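Local coordinates for GNA33 (Neisseria gonorrhoeae FA 1090, PDB 2G5D), which probably cleaves peptidoglycan as an exolytic transglycosylase, breaking the bond between N-acetylmuramic acid and N-acetylglucosamine with formation of a 1,6-anhydro ring on the muramic acid, at residues A184-F189 against T196-R201; I148-P153 against S205-Y210; Y141-D146 against G259-N264; R273-K278 against K292-Q297. All coordinates share one frame; numbering follows the deposited sequence.

Contact 1. Residues A184-F189 against T196-R201; sequences ADLSRF and TAIKGR
Leu186 and Phe189 pack against Ile198 in a buried apolar contact between the loop that follows strand 182-184 and the strand 197-203 to which that loop leads, within the MltA-specific insert. It is a good example of a loop closing over one face of a small mixed sheet. The heart of it is a CH-pi interaction: Ile198 CD1 lies over one face of the Phe189 ring, 4.2 Å from the ring centroid and 19° off the normal, displaced toward the rim. A chi1 of 58° sets Ile198 CG1 between the backbone N and the carbonyl carbon, which carries CD1 out over the ring. The same methyl also receives the tip of Leu186, CD2 standing 4.1 Å from Ile198 CD1, and the two side chains cross at about a right angle. At its edge and near its plane the phenylalanine meets backbone, with CE2 3.7 Å from Lys199 O and the CA of Gly200 a little farther off. The side chain of Lys199 leaves on the other side of the strand, where its NZ hydrogen-bonds Ser149 OG and forms a salt bridge with Asp262 OD2. In the loop, Arg188 N bonds to Asp185 O over 3.0 Å within the turn that precedes Phe189. Dispersion should therefore dominate over the ring face, probably with a mild electrostatic attraction where the aromatic rim faces a carbonyl oxygen.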
loop_
_atom_site.group_PDB
_atom_site.type_symbol
_atom_site.label_atom_id
_atom_site.label_comp_id
_atom_site.label_asym_id
_atom_site.label_seq_id
_atom_site.Cartn_x
_atom_site.Cartn_y
_atom_site.Cartn_z
ATOM N N ALA A 184 31.851 3.027 -4.465
ATOM C CA ALA A 184 30.739 2.079 -4.313
ATOM C C ALA A 184 30.843 0.895 -5.270
ATOM O O ALA A 184 31.078 1.071 -6.469
ATOM C CB ALA A 184 29.405 2.787 -4.487
ATOM N N ASP A 185 30.669 -0.310 -4.729
ATOM C CA ASP A 185 30.722 -1.535 -5.526
ATOM C C ASP A 185 29.320 -2.024 -5.876
ATOM O O ASP A 185 28.698 -2.748 -5.094
ATOM C CB ASP A 185 31.491 -2.630 -4.780
ATOM C CG ASP A 185 31.911 -3.770 -5.691
ATOM O OD1 ASP A 185 31.928 -4.929 -5.227
ATOM O OD2 ASP A 185 32.221 -3.506 -6.870
ATOM N N LEU A 186 28.843 -1.641 -7.062
ATOM C CA LEU A 186 27.448 -1.863 -7.467
ATOM C C LEU A 186 27.029 -3.327 -7.611
ATOM O O LEU A 186 25.847 -3.653 -7.481
ATOM C CB LEU A 186 27.108 -1.076 -8.738
ATOM C CG LEU A 186 26.968 0.446 -8.602
ATOM C CD1 LEU A 186 26.540 1.049 -9.925
ATOM C CD2 LEU A 186 25.988 0.844 -7.499
ATOM N N SER A 187 27.995 -4.203 -7.872
ATOM C CA SER A 187 27.734 -5.640 -7.915
ATOM C C SER A 187 27.303 -6.196 -6.547
ATOM O O SER A 187 26.678 -7.255 -6.473
ATOM C CB SER A 187 28.966 -6.384 -8.429
ATOM O OG SER A 187 30.132 -5.957 -7.749
ATOM N N ARG A 188 27.634 -5.475 -5.476
ATOM C CA ARG A 188 27.319 -5.898 -4.110
ATOM C C ARG A 188 25.904 -5.509 -3.679
ATOM O O ARG A 188 25.273 -6.213 -2.890
ATOM C CB ARG A 188 28.322 -5.296 -3.119
ATOM C CG ARG A 188 29.757 -5.738 -3.323
ATOM C CD ARG A 188 30.065 -7.002 -2.551
ATOM N NE ARG A 188 31.392 -7.514 -2.873
ATOM C CZ ARG A 188 32.151 -8.225 -2.042
ATOM N NH1 ARG A 188 31.729 -8.510 -0.811
ATOM N NH2 ARG A 188 33.344 -8.643 -2.444
ATOM N N PHE A 189 25.426 -4.375 -4.190
ATOM C CA PHE A 189 24.107 -3.845 -3.847
ATOM C C PHE A 189 22.992 -4.656 -4.516
ATOM O O PHE A 189 23.173 -5.155 -5.633
ATOM C CB PHE A 189 24.009 -2.367 -4.238
ATOM C CG PHE A 189 24.899 -1.462 -3.431
ATOM C CD1 PHE A 189 26.271 -1.405 -3.678
ATOM C CD2 PHE A 189 24.363 -0.655 -2.434
ATOM C CE1 PHE A 189 27.097 -0.569 -2.933
ATOM C CE2 PHE A 189 25.178 0.187 -1.684
ATOM C CZ PHE A 189 26.548 0.231 -1.936
ATOM N N THR A 196 15.247 1.750 -8.123
ATOM C CA THR A 196 15.185 3.200 -8.312
ATOM C C THR A 196 16.380 3.912 -7.665
ATOM O O THR A 196 16.866 4.925 -8.181
ATOM C CB THR A 196 13.833 3.789 -7.804
ATOM O OG1 THR A 196 13.716 5.157 -8.202
ATOM C CG2 THR A 196 13.711 3.696 -6.279
ATOM N N ALA A 197 16.852 3.356 -6.550
ATOM C CA ALA A 197 17.928 3.936 -5.752
ATOM C C ALA A 197 18.651 2.852 -4.964
ATOM O O ALA A 197 18.076 1.798 -4.673
ATOM C CB ALA A 197 17.366 4.980 -4.789
ATOM N N ILE A 198 19.914 3.113 -4.627
ATOM C CA ILE A 198 20.686 2.231 -3.750
ATOM C C ILE A 198 20.769 2.811 -2.340
ATOM O O ILE A 198 20.873 4.028 -2.160
ATOM C CB ILE A 198 22.111 1.908 -4.291
ATOM C CG1 ILE A 198 22.929 3.189 -4.518
ATOM C CG2 ILE A 198 22.024 1.052 -5.557
ATOM C CD1 ILE A 198 24.428 3.005 -4.379
ATOM N N LYS A 199 20.710 1.927 -1.348
ATOM C CA LYS A 199 20.790 2.331 0.054
ATOM C C LYS A 199 22.059 1.769 0.714
ATOM O O LYS A 199 22.329 0.565 0.638
ATOM C CB LYS A 199 19.537 1.884 0.829
ATOM C CG LYS A 199 18.225 1.973 0.053
ATOM C CD LYS A 199 17.727 3.401 -0.100
ATOM C CE LYS A 199 16.495 3.453 -0.983
ATOM N NZ LYS A 199 15.771 4.748 -0.880
ATOM N N GLY A 200 22.828 2.642 1.358
ATOM C CA GLY A 200 24.075 2.231 1.996
ATOM C C GLY A 200 24.610 3.184 3.048
ATOM O O GLY A 200 23.896 4.073 3.523
ATOM N N ARG A 201 25.873 2.977 3.413
ATOM C CA ARG A 201 26.556 3.772 4.436
ATOM C C ARG A 201 28.053 3.847 4.142
ATOM O O ARG A 201 28.627 2.903 3.594
ATOM C CB ARG A 201 26.330 3.174 5.830
ATOM C CG ARG A 201 26.675 1.690 5.937
ATOM C CD ARG A 201 26.664 1.186 7.365
ATOM N NE ARG A 201 27.449 -0.041 7.474
ATOM C CZ ARG A 201 28.708 -0.096 7.896
ATOM N NH1 ARG A 201 29.341 1.002 8.283
ATOM N NH2 ARG A 201 29.337 -1.260 7.937
#

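Contact 2. Residues I148-P153 against S205-Y210; sequences ISVPLP and SRFLPY
Phe207 points the far end of its ring at strand 148-151, and Ile148 and Val150 receive it from two positions along that strand. The phenylalanine and each aliphatic side chain run at a slant to one another. Ile148 makes the closer approach: its CG2 sits 3.6 Å from Phe207 CZ and equally near CE2, while its CB adds a looser touch at CE2, 3.9 Å away. That branch is in place because CG2 lies opposite the backbone N about the CA-CB bond, while CG1 lies beside the N. Backbone joins in as well, for Ile148 O stands at the ring edge, in its plane, 3.5 Å from Phe207 CZ. Val150 contributes CG2, which reaches Phe207 CZ at 3.9 Å from an oblique direction. The two strands are not neighbours. In the mixed sheet of the MltA-specific insert, strand 197-203 runs between them, antiparallel to both, and its Gly200 and Ile198 pair by backbone hydrogen bonds with Ile148 and Val150. The contact therefore spans the width of a strand; the span is made by the phenylalanine ring, which chi1 of -161°, with CG anti to the backbone N, directs toward strand 148-151. Around the ring lie further residues of the same sheet: Ile198 from the intervening strand, Ala184 and Ile165 from the strands beyond, and Phe202, whose ring meets that of Phe207 with the planes at about 65°.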
loop_
_atom_site.group_PDB
_atom_site.type_symbol
_atom_site.label_atom_id
_atom_site.label_comp_id
_atom_site.label_asym_id
_atom_site.label_seq_id
_atom_site.Cartn_x
_atom_site.Cartn_y
_atom_site.Cartn_z
ATOM N N ILE A 148 22.147 6.293 3.909
ATOM C CA ILE A 148 22.272 7.235 2.788
ATOM C C ILE A 148 21.662 6.662 1.501
ATOM O O ILE A 148 22.109 5.629 0.988
ATOM C CB ILE A 148 23.760 7.725 2.575
ATOM C CG1 ILE A 148 24.117 8.851 3.548
ATOM C CG2 ILE A 148 23.998 8.250 1.152
ATOM C CD1 ILE A 148 24.831 8.403 4.783
ATOM N N SER A 149 20.633 7.342 0.995
ATOM C CA SER A 149 19.994 6.956 -0.258
ATOM C C SER A 149 20.617 7.689 -1.444
ATOM O O SER A 149 20.759 8.913 -1.429
ATOM C CB SER A 149 18.483 7.209 -0.201
ATOM O OG SER A 149 17.847 6.798 -1.400
ATOM N N VAL A 150 20.994 6.925 -2.467
ATOM C CA VAL A 150 21.530 7.484 -3.714
ATOM C C VAL A 150 20.697 7.018 -4.920
ATOM O O VAL A 150 20.469 5.816 -5.078
ATOM C CB VAL A 150 23.030 7.100 -3.932
ATOM C CG1 VAL A 150 23.605 7.833 -5.142
ATOM C CG2 VAL A 150 23.865 7.401 -2.691
ATOM N N PRO A 151 20.222 7.969 -5.757
ATOM C CA PRO A 151 19.527 7.651 -7.015
ATOM C C PRO A 151 20.382 6.906 -8.056
ATOM O O PRO A 151 21.580 7.157 -8.181
ATOM C CB PRO A 151 19.110 9.032 -7.552
ATOM C CG PRO A 151 19.155 9.940 -6.375
ATOM C CD PRO A 151 20.269 9.423 -5.518
ATOM N N LEU A 152 19.735 6.022 -8.812
ATOM C CA LEU A 152 20.383 5.136 -9.780
ATOM C C LEU A 152 20.023 5.567 -11.218
ATOM O O LEU A 152 18.849 5.803 -11.515
ATOM C CB LEU A 152 19.932 3.691 -9.491
ATOM C CG LEU A 152 20.659 2.394 -9.886
ATOM C CD1 LEU A 152 20.460 2.064 -11.368
ATOM C CD2 LEU A 152 22.140 2.399 -9.502
ATOM N N PRO A 153 21.035 5.686 -12.115
ATOM C CA PRO A 153 20.815 6.180 -13.482
ATOM C C PRO A 153 19.849 5.319 -14.297
ATOM O O PRO A 153 19.763 4.112 -14.074
ATOM C CB PRO A 153 22.219 6.129 -14.106
ATOM C CG PRO A 153 22.980 5.151 -13.272
ATOM C CD PRO A 153 22.456 5.358 -11.885
ATOM N N SER A 205 36.843 3.993 2.962
ATOM C CA SER A 205 36.629 4.780 1.749
ATOM C C SER A 205 35.685 4.009 0.825
ATOM O O SER A 205 35.849 3.998 -0.396
ATOM C CB SER A 205 37.955 5.112 1.052
ATOM O OG SER A 205 38.447 4.004 0.318
ATOM N N ARG A 206 34.692 3.364 1.429
ATOM C CA ARG A 206 33.723 2.566 0.688
ATOM C C ARG A 206 32.283 2.987 0.959
ATOM O O ARG A 206 31.982 3.592 1.992
ATOM C CB ARG A 206 33.884 1.083 1.026
ATOM C CG ARG A 206 35.173 0.431 0.536
ATOM C CD ARG A 206 35.095 -1.061 0.800
ATOM N NE ARG A 206 36.119 -1.821 0.093
ATOM C CZ ARG A 206 35.991 -3.098 -0.257
ATOM N NH1 ARG A 206 34.867 -3.755 0.014
ATOM N NH2 ARG A 206 36.983 -3.714 -0.890
ATOM N N PHE A 207 31.407 2.660 0.011
ATOM C CA PHE A 207 29.960 2.750 0.180
ATOM C C PHE A 207 29.419 1.327 0.053
ATOM O O PHE A 207 29.456 0.730 -1.028
ATOM C CB PHE A 207 29.358 3.673 -0.885
ATOM C CG PHE A 207 27.984 4.191 -0.544
ATOM C CD1 PHE A 207 26.844 3.607 -1.101
ATOM C CD2 PHE A 207 27.829 5.270 0.323
ATOM C CE1 PHE A 207 25.576 4.082 -0.798
ATOM C CE2 PHE A 207 26.559 5.755 0.634
ATOM C CZ PHE A 207 25.431 5.155 0.071
ATOM N N LEU A 208 28.954 0.782 1.173
ATOM C CA LEU A 208 28.538 -0.617 1.267
ATOM C C LEU A 208 27.028 -0.716 1.439
ATOM O O LEU A 208 26.427 0.182 2.035
ATOM C CB LEU A 208 29.199 -1.284 2.478
ATOM C CG LEU A 208 30.646 -0.949 2.843
ATOM C CD1 LEU A 208 30.883 -1.260 4.308
ATOM C CD2 LEU A 208 31.617 -1.704 1.946
ATOM N N PRO A 209 26.411 -1.811 0.934
ATOM C CA PRO A 209 24.987 -2.072 1.188
ATOM C C PRO A 209 24.641 -1.855 2.661
ATOM O O PRO A 209 25.464 -2.151 3.529
ATOM C CB PRO A 209 24.836 -3.550 0.817
ATOM C CG PRO A 209 25.841 -3.753 -0.255
ATOM C CD PRO A 209 27.010 -2.855 0.077
ATOM N N TYR A 210 23.456 -1.308 2.938
ATOM C CA TYR A 210 23.037 -1.103 4.313
ATOM C C TYR A 210 22.742 -2.443 4.996
ATOM O O TYR A 210 22.637 -3.484 4.330
ATOM C CB TYR A 210 21.845 -0.124 4.441
ATOM C CG TYR A 210 21.850 0.554 5.791
ATOM C CD1 TYR A 210 20.973 0.157 6.808
ATOM C CD2 TYR A 210 22.794 1.542 6.081
ATOM C CE1 TYR A 210 21.022 0.754 8.070
ATOM C CE2 TYR A 210 22.850 2.140 7.321
ATOM C CZ TYR A 210 21.960 1.744 8.314
ATOM O OH TYR A 210 22.039 2.341 9.548
#

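Contact 3. Residues Y141-D146 against G259-N264; sequences YGIPDD and GYADKN
Asp262, whose CB lies 4.3 Å from Ile143 CG1, carries a flat carboxylate beside this contact, one that is gripped from within its own strand. Lys263 N donates to Asp262 OD2 over 2.8 Å, approaching on the anti side and 28° out of the carboxylate plane, with an N-H...O angle of 150°. The same oxygen also takes a salt bridge from Lys199 NZ, so OD2 has two nitrogen partners, which should restrict the rotation of the group. A second flat group, the ring of Tyr260, has Asp262 N over the centre of one face, 3.9 Å above the plane. Across the contact the touching is aliphatic. Ile143 CD1 meets Ala261 CB at 3.8 Å, and CG1 of the same isoleucine lies 4.1 Å from that methyl. With CG1 turned opposite the carbonyl carbon and CD1 stretched on in extended form (chi2 157°), the isoleucine lays its longer branch along the alanine. Both residues it touches belong to a classic beta bulge: on strand 255-263, Ala261 and Asp262 together face Phe314 of the antiparallel strand 313-317. Because of the bulge, two successive residues direct their CB atoms toward the loop between strands 138-141 and 148-151, where an even strand would alternate. On the loop side, Ile143 also packs on Asn171, while the following Pro144 lies against Phe314 and Tyr210.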
loop_
_atom_site.group_PDB
_atom_site.type_symbol
_atom_site.label_atom_id
_atom_site.label_comp_id
_atom_site.label_asym_id
_atom_site.label_seq_id
_atom_site.Cartn_x
_atom_site.Cartn_y
_atom_site.Cartn_z
ATOM N N TYR A 141 12.511 1.264 14.498
ATOM C CA TYR A 141 13.484 2.264 14.088
ATOM C C TYR A 141 12.979 3.163 12.965
ATOM O O TYR A 141 12.307 2.705 12.036
ATOM C CB TYR A 141 14.776 1.600 13.605
ATOM C CG TYR A 141 15.495 0.754 14.616
ATOM C CD1 TYR A 141 15.376 -0.628 14.585
ATOM C CD2 TYR A 141 16.352 1.330 15.566
ATOM C CE1 TYR A 141 16.050 -1.426 15.494
ATOM C CE2 TYR A 141 17.048 0.540 16.479
ATOM C CZ TYR A 141 16.894 -0.835 16.438
ATOM O OH TYR A 141 17.551 -1.634 17.332
ATOM N N GLY A 142 13.326 4.442 13.060
ATOM C CA GLY A 142 13.211 5.359 11.943
ATOM C C GLY A 142 14.462 5.288 11.096
ATOM O O GLY A 142 15.309 4.417 11.309
ATOM N N ILE A 143 14.579 6.191 10.126
ATOM C CA ILE A 143 15.768 6.255 9.270
ATOM C C ILE A 143 17.059 6.456 10.095
ATOM O O ILE A 143 17.201 7.458 10.805
ATOM C CB ILE A 143 15.625 7.331 8.157
ATOM C CG1 ILE A 143 14.497 6.946 7.192
ATOM C CG2 ILE A 143 16.946 7.511 7.399
ATOM C CD1 ILE A 143 13.906 8.116 6.421
ATOM N N PRO A 144 17.993 5.490 10.010
ATOM C CA PRO A 144 19.263 5.538 10.746
ATOM C C PRO A 144 20.104 6.787 10.465
ATOM O O PRO A 144 19.940 7.434 9.429
ATOM C CB PRO A 144 19.992 4.285 10.263
ATOM C CG PRO A 144 18.926 3.384 9.802
ATOM C CD PRO A 144 17.882 4.264 9.206
ATOM N N ASP A 145 20.995 7.113 11.399
ATOM C CA ASP A 145 21.884 8.272 11.289
ATOM C C ASP A 145 22.880 8.184 10.128
ATOM O O ASP A 145 23.392 9.203 9.669
ATOM C CB ASP A 145 22.661 8.448 12.591
ATOM C CG ASP A 145 21.765 8.675 13.790
ATOM O OD1 ASP A 145 20.533 8.844 13.605
ATOM O OD2 ASP A 145 22.305 8.694 14.921
ATOM N N ASP A 146 23.166 6.970 9.667
ATOM C CA ASP A 146 24.171 6.749 8.623
ATOM C C ASP A 146 23.567 6.124 7.362
ATOM O O ASP A 146 24.280 5.616 6.499
ATOM C CB ASP A 146 25.295 5.853 9.158
ATOM C CG ASP A 146 24.820 4.441 9.493
ATOM O OD1 ASP A 146 23.649 4.270 9.910
ATOM O OD2 ASP A 146 25.623 3.497 9.338
ATOM N N GLY A 259 4.326 5.199 10.191
ATOM C CA GLY A 259 4.196 5.151 8.737
ATOM C C GLY A 259 5.499 4.780 8.059
ATOM O O GLY A 259 6.567 4.956 8.634
ATOM N N TYR A 260 5.401 4.259 6.838
ATOM C CA TYR A 260 6.557 3.993 5.994
ATOM C C TYR A 260 7.399 5.251 5.727
ATOM O O TYR A 260 6.867 6.287 5.343
ATOM C CB TYR A 260 6.084 3.398 4.656
ATOM C CG TYR A 260 7.191 3.115 3.679
ATOM C CD1 TYR A 260 7.871 1.900 3.697
ATOM C CD2 TYR A 260 7.571 4.071 2.739
ATOM C CE1 TYR A 260 8.894 1.640 2.795
ATOM C CE2 TYR A 260 8.592 3.826 1.841
ATOM C CZ TYR A 260 9.245 2.611 1.868
ATOM O OH TYR A 260 10.250 2.379 0.966
ATOM N N ALA A 261 8.714 5.142 5.909
ATOM C CA ALA A 261 9.627 6.234 5.545
ATOM C C ALA A 261 10.566 5.798 4.417
ATOM O O ALA A 261 10.660 6.473 3.387
ATOM C CB ALA A 261 10.420 6.715 6.762
ATOM N N ASP A 262 11.250 4.668 4.622
ATOM C CA ASP A 262 12.171 4.100 3.625
ATOM C C ASP A 262 12.396 2.603 3.905
ATOM O O ASP A 262 11.713 2.019 4.754
ATOM C CB ASP A 262 13.504 4.877 3.607
ATOM C CG ASP A 262 14.148 4.942 2.213
ATOM O OD1 ASP A 262 14.931 5.892 1.966
ATOM O OD2 ASP A 262 13.886 4.057 1.363
ATOM N N LYS A 263 13.319 1.989 3.158
ATOM C CA LYS A 263 13.716 0.593 3.350
ATOM C C LYS A 263 15.162 0.364 2.905
ATOM O O LYS A 263 15.759 1.226 2.257
ATOM C CB LYS A 263 12.751 -0.376 2.641
ATOM C CG LYS A 263 12.593 -0.190 1.136
ATOM C CD LYS A 263 11.626 -1.235 0.567
ATOM C CE LYS A 263 11.130 -0.838 -0.818
ATOM N NZ LYS A 263 10.201 -1.870 -1.344
ATOM N N ASN A 264 15.722 -0.796 3.247
ATOM C CA ASN A 264 17.130 -1.086 2.930
ATOM C C ASN A 264 17.384 -1.674 1.538
ATOM O O ASN A 264 18.544 -1.862 1.151
ATOM C CB ASN A 264 17.782 -1.949 4.026
ATOM C CG ASN A 264 17.131 -3.320 4.182
ATOM O OD1 ASN A 264 16.147 -3.657 3.519
ATOM N ND2 ASN A 264 17.681 -4.110 5.089
#

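Contact 4. Residues R273-K278 against K292-Q297; sequences RYMADK and KAYMRQ
Met275 and Tyr294 meet across a pair of short helices, and the methionine can be followed outward as an example of a long, pliant side chain reaching from one helix to the next. CB leaves helix 271-276 in the direction of helix 288-297, though the backbones are well apart, with 10.3 Å between the CA atoms of Met275 and Tyr294. CG lies opposite the carbonyl carbon (chi1 -74°) and SD continues in extended form (chi2 176°), so these atoms serve as a spacer and make no close approach to the other segment. Only the last bond turns, chi3 being 82°, and it delivers CE to the partner. There the methyl comes 3.5 Å from Tyr294 CD2, and it is 3.9 Å from both ring neighbours of that atom, CG and CE2. The methyl approaches the ring obliquely, and the two side chains run antiparallel alongside each other. CE has a second partner in Met295 CE, 3.8 Å away. That methionine is bent at both chi2 and chi3, and its own SD lies in the plane of the Tyr294 ring, at the edge. The three residues thus meet through methyl groups and one aromatic side, without polar atoms pairing between them. Helix 302-306 also takes part, its Val305 packing on Met275 and its Leu302 on Met295, while Leu281 of the intervening loop also touches Met275; the contact is therefore the junction of three short helices.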
loop_
_atom_site.group_PDB
_atom_site.type_symbol
_atom_site.label_atom_id
_atom_site.label_comp_id
_atom_site.label_asym_id
_atom_site.label_seq_id
_atom_site.Cartn_x
_atom_site.Cartn_y
_atom_site.Cartn_z
ATOM N N ARG A 273 6.913 -19.243 3.569
ATOM C CA ARG A 273 7.378 -20.236 2.602
ATOM C C ARG A 273 8.660 -20.895 3.083
ATOM O O ARG A 273 8.900 -22.066 2.789
ATOM C CB ARG A 273 7.585 -19.628 1.208
ATOM C CG ARG A 273 6.297 -19.228 0.497
ATOM C CD ARG A 273 6.536 -18.785 -0.954
ATOM N NE ARG A 273 5.621 -17.704 -1.316
ATOM C CZ ARG A 273 5.974 -16.426 -1.461
ATOM N NH1 ARG A 273 7.244 -16.049 -1.321
ATOM N NH2 ARG A 273 5.053 -15.519 -1.766
ATOM N N TYR A 274 9.481 -20.146 3.820
ATOM C CA TYR A 274 10.685 -20.706 4.434
ATOM C C TYR A 274 10.344 -21.778 5.478
ATOM O O TYR A 274 10.921 -22.868 5.470
ATOM C CB TYR A 274 11.560 -19.612 5.055
ATOM C CG TYR A 274 12.740 -20.164 5.834
ATOM C CD1 TYR A 274 13.896 -20.579 5.173
ATOM C CD2 TYR A 274 12.693 -20.292 7.228
ATOM C CE1 TYR A 274 14.986 -21.103 5.876
ATOM C CE2 TYR A 274 13.778 -20.813 7.942
ATOM C CZ TYR A 274 14.922 -21.215 7.254
ATOM O OH TYR A 274 16.005 -21.730 7.935
ATOM N N MET A 275 9.408 -21.459 6.370
ATOM C CA MET A 275 8.995 -22.356 7.444
ATOM C C MET A 275 8.345 -23.653 6.964
ATOM O O MET A 275 8.475 -24.686 7.620
ATOM C CB MET A 275 8.038 -21.628 8.383
ATOM C CG MET A 275 8.713 -20.608 9.284
ATOM S SD MET A 275 7.509 -19.737 10.272
ATOM C CE MET A 275 7.254 -20.887 11.611
ATOM N N ALA A 276 7.657 -23.587 5.822
ATOM C CA ALA A 276 6.876 -24.703 5.284
ATOM C C ALA A 276 7.740 -25.862 4.794
ATOM O O ALA A 276 7.407 -27.036 5.015
ATOM C CB ALA A 276 5.965 -24.220 4.179
ATOM N N ASP A 277 8.839 -25.531 4.122
ATOM C CA ASP A 277 9.779 -26.544 3.658
ATOM C C ASP A 277 10.998 -26.678 4.573
ATOM O O ASP A 277 12.091 -27.018 4.111
ATOM C CB ASP A 277 10.200 -26.272 2.209
ATOM C CG ASP A 277 10.850 -24.910 2.030
ATOM O OD1 ASP A 277 10.230 -24.042 1.376
ATOM O OD2 ASP A 277 11.981 -24.716 2.530
ATOM N N LYS A 278 10.807 -26.426 5.868
ATOM C CA LYS A 278 11.889 -26.583 6.847
ATOM C C LYS A 278 11.841 -27.768 7.842
ATOM O O LYS A 278 12.896 -28.148 8.352
ATOM C CB LYS A 278 12.184 -25.266 7.569
ATOM C CG LYS A 278 13.335 -24.483 6.947
ATOM C CD LYS A 278 14.669 -25.216 7.091
ATOM C CE LYS A 278 15.745 -24.575 6.229
ATOM N NZ LYS A 278 17.110 -24.715 6.817
ATOM N N LYS A 292 3.278 -16.503 15.086
ATOM C CA LYS A 292 3.371 -15.952 16.423
ATOM C C LYS A 292 3.302 -17.052 17.498
ATOM O O LYS A 292 4.126 -17.067 18.423
ATOM C CB LYS A 292 2.285 -14.894 16.640
ATOM C CG LYS A 292 2.283 -14.286 18.027
ATOM C CD LYS A 292 1.098 -13.369 18.213
ATOM C CE LYS A 292 1.078 -12.844 19.624
ATOM N NZ LYS A 292 0.076 -11.775 19.805
ATOM N N ALA A 293 2.342 -17.971 17.355
ATOM C CA ALA A 293 2.168 -19.081 18.299
ATOM C C ALA A 293 3.305 -20.112 18.223
ATOM O O ALA A 293 3.773 -20.607 19.263
ATOM C CB ALA A 293 0.808 -19.746 18.112
ATOM N N TYR A 294 3.757 -20.421 17.004
ATOM C CA TYR A 294 4.899 -21.319 16.815
ATOM C C TYR A 294 6.167 -20.762 17.489
ATOM O O TYR A 294 6.948 -21.507 18.077
ATOM C CB TYR A 294 5.156 -21.603 15.323
ATOM C CG TYR A 294 6.400 -22.445 15.074
ATOM C CD1 TYR A 294 6.320 -23.831 14.981
ATOM C CD2 TYR A 294 7.664 -21.850 14.960
ATOM C CE1 TYR A 294 7.464 -24.609 14.770
ATOM C CE2 TYR A 294 8.804 -22.611 14.749
ATOM C CZ TYR A 294 8.702 -23.987 14.656
ATOM O OH TYR A 294 9.840 -24.746 14.448
ATOM N N MET A 295 6.344 -19.450 17.405
ATOM C CA MET A 295 7.533 -18.773 17.912
ATOM C C MET A 295 7.543 -18.657 19.445
ATOM O O MET A 295 8.610 -18.713 20.083
ATOM C CB MET A 295 7.634 -17.391 17.261
ATOM C CG MET A 295 8.946 -17.123 16.535
ATOM S SD MET A 295 9.674 -18.520 15.647
ATOM C CE MET A 295 8.961 -18.416 14.008
ATOM N N ARG A 296 6.355 -18.496 20.027
ATOM C CA ARG A 296 6.212 -18.465 21.476
ATOM C C ARG A 296 6.545 -19.843 22.063
ATOM O O ARG A 296 7.121 -19.937 23.150
ATOM C CB ARG A 296 4.802 -18.006 21.879
ATOM C CG ARG A 296 4.759 -17.080 23.104
ATOM C CD ARG A 296 5.217 -15.638 22.782
ATOM N NE ARG A 296 4.099 -14.693 22.664
ATOM C CZ ARG A 296 4.227 -13.370 22.504
ATOM N NH1 ARG A 296 5.430 -12.799 22.441
ATOM N NH2 ARG A 296 3.144 -12.604 22.415
ATOM N N GLN A 297 6.201 -20.896 21.319
ATOM C CA GLN A 297 6.537 -22.276 21.677
ATOM C C GLN A 297 7.967 -22.659 21.269
ATOM O O GLN A 297 8.537 -23.603 21.821
ATOM C CB GLN A 297 5.551 -23.275 21.044
ATOM C CG GLN A 297 4.057 -23.118 21.422
ATOM C CD GLN A 297 3.739 -23.358 22.903
ATOM O OE1 GLN A 297 3.148 -22.498 23.557
ATOM N NE2 GLN A 297 4.114 -24.526 23.426
#

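Contacts 1 and 2 are buried, their centres 4 Å apart, and both are built on the same five-stranded sheet, contact 1 with a loop lying against it: strand 197-203 supplies one side of contact 1 and runs between the two strands of contact 2. Each sets a phenylalanine against aliphatic side chains, and in each a carbonyl oxygen lies at the ring edge. Contact 3 lies nearer the surface and relies on a small aliphatic touch beside a charged group; Lys199 NZ, bound to Asp262 OD2 at 3.0 Å, ties it to contact 1. Contact 4 is buried but separate, its nearest atoms about 14 Å from contact 3, and joins helices through methionine methyls and a tyrosine ring.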